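Local structure of CymD (Pseudomonas putida, 6Z34) at residues T38-E42 and G43-G47; I175-L178 and V179-Q183; F316-A320 and T321-I325. The protein forms an outer-membrane channel of the FadL family through which monoaromatic hydrocarbons are taken up for biodegradation. One frame throughout, in Å; residues are numbered along the deposited sequence.

Interaction 1: residues T38-E42 and G43-G47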
loop_
_atom_site.group_PDB
_atom_site.type_symbol
_atom_site.label_atom_id
_atom_site.label_comp_id
_atom_site.label_asym_id
_atom_site.label_seq_id
_atom_site.Cartn_x
_atom_site.Cartn_y
_atom_site.Cartn_z
ATOM N N THR A 38 -10.718 11.056 -16.886
ATOM C CA THR A 38 -11.416 11.875 -17.879
ATOM C C THR A 38 -11.680 13.298 -17.390
ATOM O O THR A 38 -11.994 14.158 -18.218
ATOM C CB THR A 38 -12.737 11.217 -18.331
ATOM O OG1 THR A 38 -13.644 11.065 -17.226
ATOM C CG2 THR A 38 -12.464 9.874 -18.949
ATOM N N GLN A 39 -11.526 13.571 -16.088
ATOM C CA GLN A 39 -11.648 14.928 -15.546
ATOM C C GLN A 39 -10.429 15.798 -15.869
ATOM O O GLN A 39 -10.528 17.027 -15.809
ATOM C CB GLN A 39 -11.828 14.874 -14.023
ATOM C CG GLN A 39 -13.230 15.105 -13.495
ATOM C CD GLN A 39 -14.150 13.943 -13.765
ATOM O OE1 GLN A 39 -14.108 12.930 -13.061
ATOM N NE2 GLN A 39 -15.000 14.083 -14.783
ATOM N N MET A 40 -9.280 15.201 -16.188
ATOM C CA MET A 40 -8.099 16.006 -16.480
ATOM C C MET A 40 -8.221 16.682 -17.839
ATOM O O MET A 40 -8.870 16.167 -18.749
ATOM C CB MET A 40 -6.832 15.147 -16.462
ATOM C CG MET A 40 -6.618 14.425 -15.128
ATOM S SD MET A 40 -5.203 13.319 -15.194
ATOM C CE MET A 40 -3.879 14.513 -15.002
ATOM N N GLN A 41 -7.564 17.840 -17.968
ATOM C CA GLN A 41 -7.544 18.580 -19.225
ATOM C C GLN A 41 -6.818 17.790 -20.307
ATOM O O GLN A 41 -5.961 16.947 -20.028
ATOM C CB GLN A 41 -6.870 19.947 -19.047
ATOM C CG GLN A 41 -7.545 20.861 -18.035
ATOM C CD GLN A 41 -8.566 21.778 -18.685
ATOM O OE1 GLN A 41 -8.208 22.686 -19.438
ATOM N NE2 GLN A 41 -9.844 21.542 -18.404
ATOM N N GLU A 42 -7.180 18.069 -21.555
ATOM C CA GLU A 42 -6.514 17.473 -22.699
ATOM C C GLU A 42 -5.071 17.953 -22.756
ATOM O O GLU A 42 -4.757 19.090 -22.386
ATOM C CB GLU A 42 -7.245 17.832 -23.990
ATOM C CG GLU A 42 -8.692 17.376 -24.026
ATOM C CD GLU A 42 -9.354 17.573 -25.390
ATOM O OE1 GLU A 42 -9.424 18.725 -25.861
ATOM O OE2 GLU A 42 -9.815 16.577 -25.988
ATOM N N GLY A 43 -4.182 17.058 -23.204
ATOM C CA GLY A 43 -2.760 17.291 -23.306
ATOM C C GLY A 43 -1.990 16.148 -22.658
ATOM O O GLY A 43 -2.494 15.027 -22.524
ATOM N N MET A 44 -0.762 16.437 -22.244
ATOM C CA MET A 44 0.128 15.439 -21.678
ATOM C C MET A 44 0.625 15.922 -20.336
ATOM O O MET A 44 1.092 17.062 -20.208
ATOM C CB MET A 44 1.297 15.118 -22.609
ATOM C CG MET A 44 0.813 14.341 -23.806
ATOM S SD MET A 44 1.974 13.099 -24.282
ATOM C CE MET A 44 2.469 12.606 -22.669
ATOM N N HIS A 45 0.522 15.039 -19.354
ATOM C CA HIS A 45 0.732 15.361 -17.954
ATOM C C HIS A 45 1.844 14.481 -17.417
ATOM O O HIS A 45 1.843 13.264 -17.635
ATOM C CB HIS A 45 -0.571 15.175 -17.162
ATOM C CG HIS A 45 -1.743 15.926 -17.748
ATOM N ND1 HIS A 45 -2.077 17.209 -17.359
ATOM C CD2 HIS A 45 -2.670 15.564 -18.668
ATOM C CE1 HIS A 45 -3.151 17.610 -18.019
ATOM N NE2 HIS A 45 -3.529 16.632 -18.824
ATOM N N LEU A 46 2.804 15.102 -16.749
ATOM C CA LEU A 46 3.936 14.408 -16.163
ATOM C C LEU A 46 3.936 14.739 -14.691
ATOM O O LEU A 46 3.929 15.915 -14.320
ATOM C CB LEU A 46 5.263 14.832 -16.802
ATOM C CG LEU A 46 5.486 14.445 -18.257
ATOM C CD1 LEU A 46 6.131 15.604 -19.007
ATOM C CD2 LEU A 46 6.353 13.211 -18.333
ATOM N N GLY A 47 3.950 13.712 -13.858
ATOM C CA GLY A 47 3.877 13.952 -12.441
ATOM C C GLY A 47 5.029 13.289 -11.732
ATOM O O GLY A 47 5.408 12.150 -12.043
#

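Interaction 2: residues I175-L178 and V179-Q183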
loop_
_atom_site.group_PDB
_atom_site.type_symbol
_atom_site.label_atom_id
_atom_site.label_comp_id
_atom_site.label_asym_id
_atom_site.label_seq_id
_atom_site.Cartn_x
_atom_site.Cartn_y
_atom_site.Cartn_z
ATOM N N ILE A 175 8.532 -23.167 18.946
ATOM C CA ILE A 175 8.814 -24.289 18.053
ATOM C C ILE A 175 8.030 -25.529 18.486
ATOM O O ILE A 175 7.386 -26.194 17.665
ATOM C CB ILE A 175 10.330 -24.558 17.998
ATOM C CG1 ILE A 175 11.043 -23.400 17.276
ATOM C CG2 ILE A 175 10.608 -25.896 17.322
ATOM C CD1 ILE A 175 12.555 -23.262 17.556
ATOM N N GLY A 176 8.050 -25.839 19.786
ATOM C CA GLY A 176 7.306 -26.967 20.322
ATOM C C GLY A 176 5.804 -26.918 20.105
ATOM O O GLY A 176 5.221 -27.867 19.572
ATOM N N THR A 177 5.161 -25.822 20.529
ATOM C CA THR A 177 3.730 -25.641 20.282
ATOM C C THR A 177 3.404 -25.802 18.805
ATOM O O THR A 177 2.338 -26.310 18.446
ATOM C CB THR A 177 3.285 -24.260 20.781
ATOM O OG1 THR A 177 3.090 -24.302 22.200
ATOM C CG2 THR A 177 1.990 -23.816 20.110
ATOM N N LEU A 178 4.332 -25.417 17.945
ATOM C CA LEU A 178 4.162 -25.458 16.506
ATOM C C LEU A 178 4.631 -26.780 15.894
ATOM O O LEU A 178 4.184 -27.126 14.794
ATOM C CB LEU A 178 4.917 -24.252 15.937
ATOM C CG LEU A 178 4.895 -23.438 14.650
ATOM C CD1 LEU A 178 3.652 -22.575 14.430
ATOM C CD2 LEU A 178 6.129 -22.545 14.802
ATOM N N VAL A 179 5.494 -27.536 16.584
ATOM C CA VAL A 179 5.837 -28.880 16.113
ATOM C C VAL A 179 4.737 -29.871 16.474
ATOM O O VAL A 179 4.502 -30.837 15.738
ATOM C CB VAL A 179 7.202 -29.357 16.658
ATOM C CG1 VAL A 179 7.127 -29.728 18.130
ATOM C CG2 VAL A 179 7.695 -30.563 15.867
ATOM N N GLY A 180 4.048 -29.658 17.598
ATOM C CA GLY A 180 2.964 -30.543 17.967
ATOM C C GLY A 180 1.677 -30.272 17.230
ATOM O O GLY A 180 0.842 -31.176 17.106
ATOM N N GLN A 181 1.503 -29.045 16.742
ATOM C CA GLN A 181 0.353 -28.651 15.939
ATOM C C GLN A 181 0.547 -28.942 14.458
ATOM O O GLN A 181 -0.278 -28.510 13.642
ATOM C CB GLN A 181 0.055 -27.161 16.143
ATOM C CG GLN A 181 -0.600 -26.820 17.479
ATOM C CD GLN A 181 -1.018 -25.364 17.556
ATOM O OE1 GLN A 181 -1.082 -24.685 16.543
ATOM N NE2 GLN A 181 -1.314 -24.884 18.760
ATOM N N GLY A 182 1.605 -29.669 14.097
ATOM C CA GLY A 182 1.867 -29.977 12.709
ATOM C C GLY A 182 2.049 -28.717 11.895
ATOM O O GLY A 182 1.486 -28.591 10.805
ATOM N N GLN A 183 2.820 -27.762 12.411
ATOM C CA GLN A 183 3.084 -26.542 11.660
ATOM C C GLN A 183 4.545 -26.345 11.267
ATOM O O GLN A 183 4.812 -25.573 10.339
ATOM C CB GLN A 183 2.593 -25.307 12.445
ATOM C CG GLN A 183 1.354 -25.580 13.312
ATOM C CD GLN A 183 0.794 -24.331 13.964
ATOM O OE1 GLN A 183 1.075 -24.043 15.119
ATOM N NE2 GLN A 183 0.059 -23.531 13.181
#

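Interaction 3: residues F316-A320 and T321-I325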
loop_
_atom_site.group_PDB
_atom_site.type_symbol
_atom_site.label_atom_id
_atom_site.label_comp_id
_atom_site.label_asym_id
_atom_site.label_seq_id
_atom_site.Cartn_x
_atom_site.Cartn_y
_atom_site.Cartn_z
ATOM N N PHE A 316 12.447 -22.591 4.216
ATOM C CA PHE A 316 13.867 -22.277 4.159
ATOM C C PHE A 316 14.611 -23.562 3.833
ATOM O O PHE A 316 14.319 -24.614 4.409
ATOM C CB PHE A 316 14.345 -21.677 5.490
ATOM C CG PHE A 316 15.840 -21.726 5.697
ATOM C CD1 PHE A 316 16.641 -20.641 5.349
ATOM C CD2 PHE A 316 16.444 -22.849 6.272
ATOM C CE1 PHE A 316 18.018 -20.677 5.550
ATOM C CE2 PHE A 316 17.817 -22.901 6.477
ATOM C CZ PHE A 316 18.609 -21.821 6.118
ATOM N N LYS A 317 15.552 -23.488 2.897
ATOM C CA LYS A 317 16.324 -24.652 2.484
ATOM C C LYS A 317 17.797 -24.290 2.583
ATOM O O LYS A 317 18.249 -23.334 1.944
ATOM C CB LYS A 317 15.947 -25.116 1.067
ATOM C CG LYS A 317 17.126 -25.618 0.237
ATOM C CD LYS A 317 16.682 -26.370 -1.013
ATOM C CE LYS A 317 17.843 -26.534 -1.966
ATOM N NZ LYS A 317 18.204 -25.178 -2.478
ATOM N N GLN A 318 18.530 -25.039 3.406
ATOM C CA GLN A 318 19.915 -24.709 3.718
ATOM C C GLN A 318 20.809 -25.026 2.523
ATOM O O GLN A 318 20.800 -26.147 2.008
ATOM C CB GLN A 318 20.352 -25.483 4.959
ATOM C CG GLN A 318 21.779 -25.277 5.398
ATOM C CD GLN A 318 22.181 -26.290 6.478
ATOM O OE1 GLN A 318 21.887 -27.476 6.362
ATOM N NE2 GLN A 318 22.847 -25.818 7.523
ATOM N N LYS A 319 21.586 -24.032 2.078
ATOM C CA LYS A 319 22.207 -24.116 0.756
ATOM C C LYS A 319 23.338 -25.141 0.705
ATOM O O LYS A 319 23.666 -25.642 -0.379
ATOM C CB LYS A 319 22.713 -22.740 0.314
ATOM C CG LYS A 319 23.011 -22.656 -1.187
ATOM C CD LYS A 319 21.725 -22.699 -2.025
ATOM C CE LYS A 319 22.022 -22.728 -3.524
ATOM N NZ LYS A 319 20.813 -22.483 -4.372
ATOM N N ALA A 320 23.942 -25.477 1.846
ATOM C CA ALA A 320 24.953 -26.529 1.842
ATOM C C ALA A 320 24.309 -27.894 1.644
ATOM O O ALA A 320 24.637 -28.627 0.702
ATOM C CB ALA A 320 25.756 -26.497 3.145
ATOM N N THR A 321 23.362 -28.235 2.516
ATOM C CA THR A 321 22.840 -29.592 2.608
ATOM C C THR A 321 21.658 -29.826 1.674
ATOM O O THR A 321 21.541 -30.895 1.065
ATOM C CB THR A 321 22.419 -29.865 4.053
ATOM O OG1 THR A 321 21.476 -28.862 4.458
ATOM C CG2 THR A 321 23.614 -29.803 4.985
ATOM N N GLY A 322 20.788 -28.834 1.531
ATOM C CA GLY A 322 19.446 -29.102 1.083
ATOM C C GLY A 322 18.511 -29.498 2.199
ATOM O O GLY A 322 17.401 -29.967 1.924
ATOM N N ASP A 323 18.940 -29.342 3.451
ATOM C CA ASP A 323 18.078 -29.573 4.600
ATOM C C ASP A 323 17.146 -28.382 4.772
ATOM O O ASP A 323 17.593 -27.230 4.768
ATOM C CB ASP A 323 18.909 -29.780 5.868
ATOM C CG ASP A 323 19.463 -31.192 5.990
ATOM O OD1 ASP A 323 20.104 -31.678 5.036
ATOM O OD2 ASP A 323 19.262 -31.812 7.056
ATOM N N THR A 324 15.856 -28.658 4.930
ATOM C CA THR A 324 14.844 -27.618 4.943
ATOM C C THR A 324 14.158 -27.528 6.298
ATOM O O THR A 324 14.208 -28.446 7.120
ATOM C CB THR A 324 13.780 -27.851 3.861
ATOM O OG1 THR A 324 12.990 -29.001 4.195
ATOM C CG2 THR A 324 14.443 -28.063 2.513
ATOM N N ILE A 325 13.521 -26.386 6.512
ATOM C CA ILE A 325 12.620 -26.170 7.631
ATOM C C ILE A 325 11.390 -25.479 7.069
ATOM O O ILE A 325 11.511 -24.497 6.331
ATOM C CB ILE A 325 13.274 -25.341 8.754
ATOM C CG1 ILE A 325 12.324 -25.213 9.934
ATOM C CG2 ILE A 325 13.753 -23.979 8.268
ATOM C CD1 ILE A 325 12.411 -26.391 10.830
#

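Interaction 1: residues T38-E42 and G43-G47
His45 turns back from the start of strand 43-58 to meet Met40 with one face of its ring and Gln41 with its edge. Along the side chain, CB comes first, and the Met40 methyl CE lies beside it. CG takes the closest approach, 3.8 Å from Met40 CE, and that methyl sits above the ring plane, displaced toward the rim, in a CH-pi contact of 4.0 Å from CE to the centroid of the His45 ring. The Met40 sulfur stands farther off above the same face; the methionine chain bends at its last torsion and so lays CE, not SD, closest to the ring. This is where the N-terminal segment, which plugs the barrel in FadL proteins, passes into the first barrel strand, paired with strands 80-91 and 422-437. With CG anti to the carbonyl carbon and beside the backbone N (chi1 -53°), the ring is aimed at the preceding loop. Its edge delivers NE2 to the backbone oxygen of Gln41, a 2.7 Å hydrogen bond from His45 NE2 to Gln41 O at 159°, with the donor tilted 32° out of the carbonyl plane. ND1 is hydrogen-bonded to Ser435 OG on the last strand, so both ring nitrogens are engaged and the ring's rotation is fixed. Between Gln41 and His45, Gly43 has backbone angles that would jam a CB against Glu42 O, while Glu42 OE2 reaches Glu92 N.

Interaction 2: residues I175-L178 and V179-Q183
Val179 N reaches Ile175 O at 2.6 Å and Gly180 N reaches Gly176 O at 2.9 Å, the successive i to i+4 bonds of the C-terminal part of helix 172-180; the second is the straighter, at 158°. Gln181 N continues the pattern weakly, 3.3 Å from Thr177 O. The next bond is of another kind: Gln183 N, five residues on, donates to Leu178 O at 2.8 Å. Gly182, with backbone angles in the left-handed helical region, swings the chain round so that this N-H faces back onto the last turn. A 6→1 bond closed over a glycine of positive phi resembles a Schellman-type C-terminal cap, and from here the chain passes to the short strand 184-185, which pairs with strand 324-328.

Around this backbone frame lie the side-chain contacts. Leu178 places CG anti to its own backbone N (chi1 -160°), which carries CD1 toward Gln183, and the two chains cross at about a right angle with Leu178 CD1 3.5 Å from Gln183 CB. Gln183 CG lies alongside Leu178 O. With a glycine in place of Gln183 the backbone bond could persist, but Leu178 CD1 would probably lose the methylene cover on this flank and be set freer to turn. On another side Val179 CG1 folds over the glycine backbone, 3.5 Å from Gly176 CA, while Gln181 runs beside Thr177, pointing the same way. Leu178 also touches Leu327, and Val179 touches Met189 of helix 188-193. Main-chain bonds therefore do most of the holding, and the side chains contribute mainly methyl and methylene contacts.

Interaction 3: residues F316-A320 and T321-I325
Ile325 CG2 comes obliquely to the Phe316 ring, nearest Phe316 CD2 at 3.5 Å. The phenyl group gets there because CG stands nearly opposite the backbone N (chi1 161°), and Leu188, Leu255 and Leu271 also pack against this residue. The other flat group, the Gln318 amide, ends an extended chain whose OE1 meets the Thr321 side chain and takes its hydroxyl. That Thr321 OG1 to Gln318 OE1 bond is modelled at 2.4 Å, so its exact length is doubtful.

Phe316 and Ile325 face each other across a beta hairpin, strands 313-318 and 324-328, as a hydrogen-bonded antiparallel pair: Phe316 N to Ile325 O is 3.0 Å and practically straight at 174°, and Ile325 N returns to Phe316 O at 2.9 Å. The next pair, Lys317 and Thr324, is non-hydrogen-bonded and puts its side chains on the other face, where Lys317 CB lies 3.6 Å from Thr324 CG2. Beyond CB the lysine leads off toward Glu270, a long and weak ion pair.

At the closed end, Gln318 grips the returning chain twice through its backbone. Gln318 N donates to Asp323 O at 2.7 Å, and Gln318 O accepts from Gly322 N, also at 2.7 Å, which closes an alpha-turn. Residues 319 to 321 have right-handed helical backbone angles, and Gly322, at positive phi where a CB would be jammed against the preceding carbonyl, reverses the curl and sends the chain into the second strand. The threonine oxygen also makes an ST turn, Thr321 OG1 accepting from Asp323 N at 2.8 Å and 159°.

In the fold
Interaction 1 lies at one end of the molecule, and interactions 2 and 3 at the other, on the opposite side of the chain's centre: their centres are 56 Å and 52 Å from that of interaction 1. By analogy with FadL, the first is probably at the periplasmic end, where the plug enters the barrel wall, and the other two on the extracellular side. Interactions 2 and 3 are neighbours, with centres 19 Å apart and nearest atoms about 7 Å apart. They do not touch directly, but the backbone of Gln183 is hydrogen-bonded to Lys328, farther along the strand that holds Ile325, and Ile325 packs on Met189, the same methionine that interaction 2 reaches.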